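Local coordinates for lipopolysaccharide biosynthesis protein wbpB (Thermus thermophilus, PDB 3O9Z) that is an NAD-dependent dehydrogenase that probably oxidises a sugar nucleotide on the route to 2,3-diacetamido-2,3-dideoxy-D-mannuronic acid, at residues V154-V159 / D190-L195. Residues are numbered along the deposited sequence; the frame is centred on the assembly and turned at random.
Sequences VVLTYV and DLLAWL. With AKG (2-oxoglutaric acid), chain F.
Leu156 and Leu192 carry this buried contact between strand 152-160 and helix 186-196. The Leu156 side chain extends from the strand toward the helix with CG anti to its N (chi1 -166°), and its CD2 methyl meets CD2 of Leu192 at 4.4 Å. The same Leu156 methyl also reaches CD2 of Leu191, at 4.5 Å, while Val154 CG1 meets Leu192 CD2 from two residues earlier on the strand. The packing is loose, all three methyl pairs lying slightly beyond touching distance, with no hydrogen bond between the two segments, whose axes come within 11.5 Å of each other at their closest and run roughly antiparallel, with 153° between their directions. Ile249 of the adjacent strand 245-251 touches Val154 and Leu156, and Val223 of strand 221-228 touches Leu192. Further along the same sheet face, the Tyr158 hydroxyl donates a hydrogen bond to the ligand, OH to O4 of 2-oxoglutarate at 2.6 Å, with the carboxylate oxygen at the ring edge. A phenylalanine here would probably leave O4 without this hydrogen bond and weaken the grip on the carboxylate. The arrangement is the helix-on-sheet packing of the Gfo/Idh/MocA C-terminal alpha/beta domain, whose central strand leads from an apolar core into the 2-oxoglutarate pocket.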
ATOM      1  N   VAL A 154      12.705   0.923  43.391  1.00 13.50           N
ATOM      2  CA  VAL A 154      11.815   0.127  42.531  1.00 14.06           C
ATOM      3  C   VAL A 154      12.647  -0.512  41.428  1.00 14.19           C
ATOM      4  O   VAL A 154      13.545   0.134  40.868  1.00 13.04           O
ATOM      5  CB  VAL A 154      10.788   1.056  41.857  1.00 14.48           C
ATOM      6  CG1 VAL A 154       9.912   0.217  40.879  1.00 15.72           C
ATOM      7  CG2 VAL A 154       9.890   1.740  42.882  1.00 17.09           C
ATOM      8  N   VAL A 155      12.354  -1.770  41.123  1.00 14.15           N
ATOM      9  CA  VAL A 155      12.936  -2.420  39.957  1.00 13.95           C
ATOM     10  C   VAL A 155      11.768  -2.766  39.046  1.00 14.86           C
ATOM     11  O   VAL A 155      10.841  -3.480  39.447  1.00 15.83           O
ATOM     12  CB  VAL A 155      13.697  -3.698  40.340  1.00 14.97           C
ATOM     13  CG1 VAL A 155      14.181  -4.401  39.089  1.00 16.24           C
ATOM     14  CG2 VAL A 155      14.885  -3.342  41.234  1.00 14.91           C
ATOM     15  N   LEU A 156      11.791  -2.251  37.823  1.00 12.60           N
ATOM     16  CA  LEU A 156      10.699  -2.478  36.854  1.00 12.80           C
ATOM     17  C   LEU A 156      11.313  -3.307  35.746  1.00 12.26           C
ATOM     18  O   LEU A 156      12.334  -2.925  35.154  1.00 12.07           O
ATOM     19  CB  LEU A 156      10.306  -1.123  36.230  1.00 12.96           C
ATOM     20  CG  LEU A 156       8.993  -1.058  35.463  1.00 13.68           C
ATOM     21  CD1 LEU A 156       9.019  -1.862  34.172  1.00 16.76           C
ATOM     22  CD2 LEU A 156       7.777  -1.412  36.352  1.00 17.30           C
ATOM     23  N   THR A 157      10.727  -4.483  35.491  1.00 12.45           N
ATOM     24  CA  THR A 157      11.203  -5.362  34.428  1.00 11.49           C
ATOM     25  C   THR A 157      10.037  -5.678  33.510  1.00 12.53           C
ATOM     26  O   THR A 157       8.946  -6.029  33.977  1.00 13.78           O
ATOM     27  CB  THR A 157      11.688  -6.686  35.049  1.00 13.01           C
ATOM     28  OG1 THR A 157      12.662  -6.385  36.055  1.00 14.82           O
ATOM     29  CG2 THR A 157      12.374  -7.558  33.981  1.00 16.13           C
ATOM     30  N   TYR A 158      10.214  -5.414  32.219  1.00 12.95           N
ATOM     31  CA  TYR A 158       9.086  -5.438  31.287  1.00 12.90           C
ATOM     32  C   TYR A 158       9.548  -6.166  30.035  1.00 11.58           C
ATOM     33  O   TYR A 158      10.236  -5.583  29.178  1.00 12.45           O
ATOM     34  CB  TYR A 158       8.652  -3.987  30.968  1.00 14.24           C
ATOM     35  CG  TYR A 158       7.242  -3.884  30.445  1.00 12.89           C
ATOM     36  CD1 TYR A 158       6.925  -4.215  29.123  1.00 14.92           C
ATOM     37  CD2 TYR A 158       6.210  -3.518  31.299  1.00 14.62           C
ATOM     38  CE1 TYR A 158       5.603  -4.094  28.663  1.00 17.32           C
ATOM     39  CE2 TYR A 158       4.895  -3.434  30.870  1.00 14.26           C
ATOM     40  CZ  TYR A 158       4.597  -3.710  29.558  1.00 13.41           C
ATOM     41  OH  TYR A 158       3.296  -3.636  29.095  1.00 17.13           O
ATOM     42  N   VAL A 159       9.174  -7.430  29.909  1.00 13.04           N
ATOM     43  CA  VAL A 159       9.625  -8.262  28.797  1.00 11.61           C
ATOM     44  C   VAL A 159       8.358  -8.772  28.134  1.00 14.48           C
ATOM     45  O   VAL A 159       7.472  -9.336  28.779  1.00 13.79           O
ATOM     46  CB  VAL A 159      10.440  -9.478  29.280  1.00 12.08           C
ATOM     47  CG1 VAL A 159      10.887 -10.257  28.067  1.00 14.89           C
ATOM     48  CG2 VAL A 159      11.673  -9.048  30.077  1.00 14.94           C
ATOM     49  N   ASP A 190       4.295   5.345  32.042  1.00 12.41           N
ATOM     50  CA  ASP A 190       3.057   5.896  32.549  1.00 13.11           C
ATOM     51  C   ASP A 190       2.661   5.339  33.912  1.00 13.32           C
ATOM     52  O   ASP A 190       2.234   6.105  34.801  1.00 13.69           O
ATOM     53  CB  ASP A 190       1.946   5.726  31.507  1.00 12.92           C
ATOM     54  CG  ASP A 190       0.667   6.351  31.978  1.00 13.39           C
ATOM     55  OD1 ASP A 190       0.560   7.593  31.820  1.00 16.34           O
ATOM     56  OD2 ASP A 190      -0.133   5.594  32.566  1.00 14.43           O
ATOM     57  N   LEU A 191       2.835   4.034  34.117  1.00 13.64           N
ATOM     58  CA  LEU A 191       2.585   3.421  35.421  1.00 13.99           C
ATOM     59  C   LEU A 191       3.430   4.114  36.484  1.00 13.08           C
ATOM     60  O   LEU A 191       2.914   4.479  37.559  1.00 13.74           O
ATOM     61  CB  LEU A 191       2.950   1.921  35.365  1.00 14.74           C
ATOM     62  CG  LEU A 191       2.936   1.184  36.707  1.00 14.06           C
ATOM     63  CD1 LEU A 191       1.547   1.212  37.360  1.00 18.04           C
ATOM     64  CD2 LEU A 191       3.430  -0.264  36.513  1.00 15.86           C
ATOM     65  N   LEU A 192       4.705   4.304  36.180  1.00 12.85           N
ATOM     66  CA  LEU A 192       5.613   4.909  37.156  1.00 13.37           C
ATOM     67  C   LEU A 192       5.278   6.367  37.418  1.00 13.24           C
ATOM     68  O   LEU A 192       5.382   6.801  38.572  1.00 15.08           O
ATOM     69  CB  LEU A 192       7.052   4.811  36.674  1.00 12.06           C
ATOM     70  CG  LEU A 192       7.566   3.364  36.603  1.00 12.53           C
ATOM     71  CD1 LEU A 192       8.890   3.326  35.818  1.00 14.60           C
ATOM     72  CD2 LEU A 192       7.710   2.662  37.988  1.00 14.19           C
ATOM     73  N   ALA A 193       4.876   7.132  36.405  1.00 13.21           N
ATOM     74  CA  ALA A 193       4.477   8.523  36.603  1.00 13.50           C
ATOM     75  C   ALA A 193       3.220   8.585  37.459  1.00 14.25           C
ATOM     76  O   ALA A 193       3.081   9.455  38.341  1.00 15.82           O
ATOM     77  CB  ALA A 193       4.282   9.234  35.228  1.00 14.55           C
ATOM     78  N   TRP A 194       2.262   7.721  37.163  1.00 14.53           N
ATOM     79  CA  TRP A 194       1.019   7.636  37.943  1.00 14.12           C
ATOM     80  C   TRP A 194       1.278   7.321  39.423  1.00 14.68           C
ATOM     81  O   TRP A 194       0.696   7.968  40.314  1.00 18.19           O
ATOM     82  CB  TRP A 194       0.142   6.553  37.300  1.00 16.93           C
ATOM     83  CG  TRP A 194      -1.177   6.270  37.916  1.00 17.08           C
ATOM     84  CD1 TRP A 194      -2.209   7.154  38.101  1.00 22.84           C
ATOM     85  CD2 TRP A 194      -1.673   4.973  38.270  1.00 15.69           C
ATOM     86  NE1 TRP A 194      -3.298   6.469  38.602  1.00 22.03           N
ATOM     87  CE2 TRP A 194      -3.011   5.131  38.674  1.00 19.25           C
ATOM     88  CE3 TRP A 194      -1.129   3.685  38.231  1.00 18.30           C
ATOM     89  CZ2 TRP A 194      -3.788   4.056  39.121  1.00 20.23           C
ATOM     90  CZ3 TRP A 194      -1.908   2.610  38.655  1.00 22.44           C
ATOM     91  CH2 TRP A 194      -3.226   2.808  39.095  1.00 19.18           C
ATOM     92  N   LEU A 195       2.167   6.366  39.705  1.00 14.60           N
ATOM     93  CA  LEU A 195       2.477   6.014  41.086  1.00 14.65           C
ATOM     94  C   LEU A 195       3.397   7.021  41.774  1.00 16.81           C
ATOM     95  O   LEU A 195       3.199   7.295  42.963  1.00 18.02           O
ATOM     96  CB  LEU A 195       3.143   4.648  41.136  1.00 15.04           C
ATOM     97  CG  LEU A 195       2.312   3.464  40.614  1.00 16.44           C
ATOM     98  CD1 LEU A 195       3.192   2.206  40.609  1.00 16.86           C
ATOM     99  CD2 LEU A 195       1.073   3.257  41.510  1.00 19.22           C
TER
HETATM  100  C1  AKG F 312       1.810  -3.035  22.123  1.00 18.98           C
HETATM  101  O1  AKG F 312       2.194  -4.115  21.603  1.00 17.27           O
HETATM  102  O2  AKG F 312       1.737  -1.989  21.469  1.00 17.74           O
HETATM  103  C2  AKG F 312       1.315  -2.959  23.481  1.00 21.25           C
HETATM  104  O5  AKG F 312       0.946  -1.870  23.915  1.00 16.24           O
HETATM  105  C3  AKG F 312       1.284  -4.184  24.355  1.00 17.38           C
HETATM  106  C4  AKG F 312       2.570  -4.200  25.179  1.00 18.14           C
HETATM  107  C5  AKG F 312       2.763  -5.473  25.980  1.00 16.67           C
HETATM  108  O3  AKG F 312       2.585  -6.575  25.428  1.00 17.36           O
HETATM  109  O4  AKG F 312       3.090  -5.396  27.167  1.00 17.20           O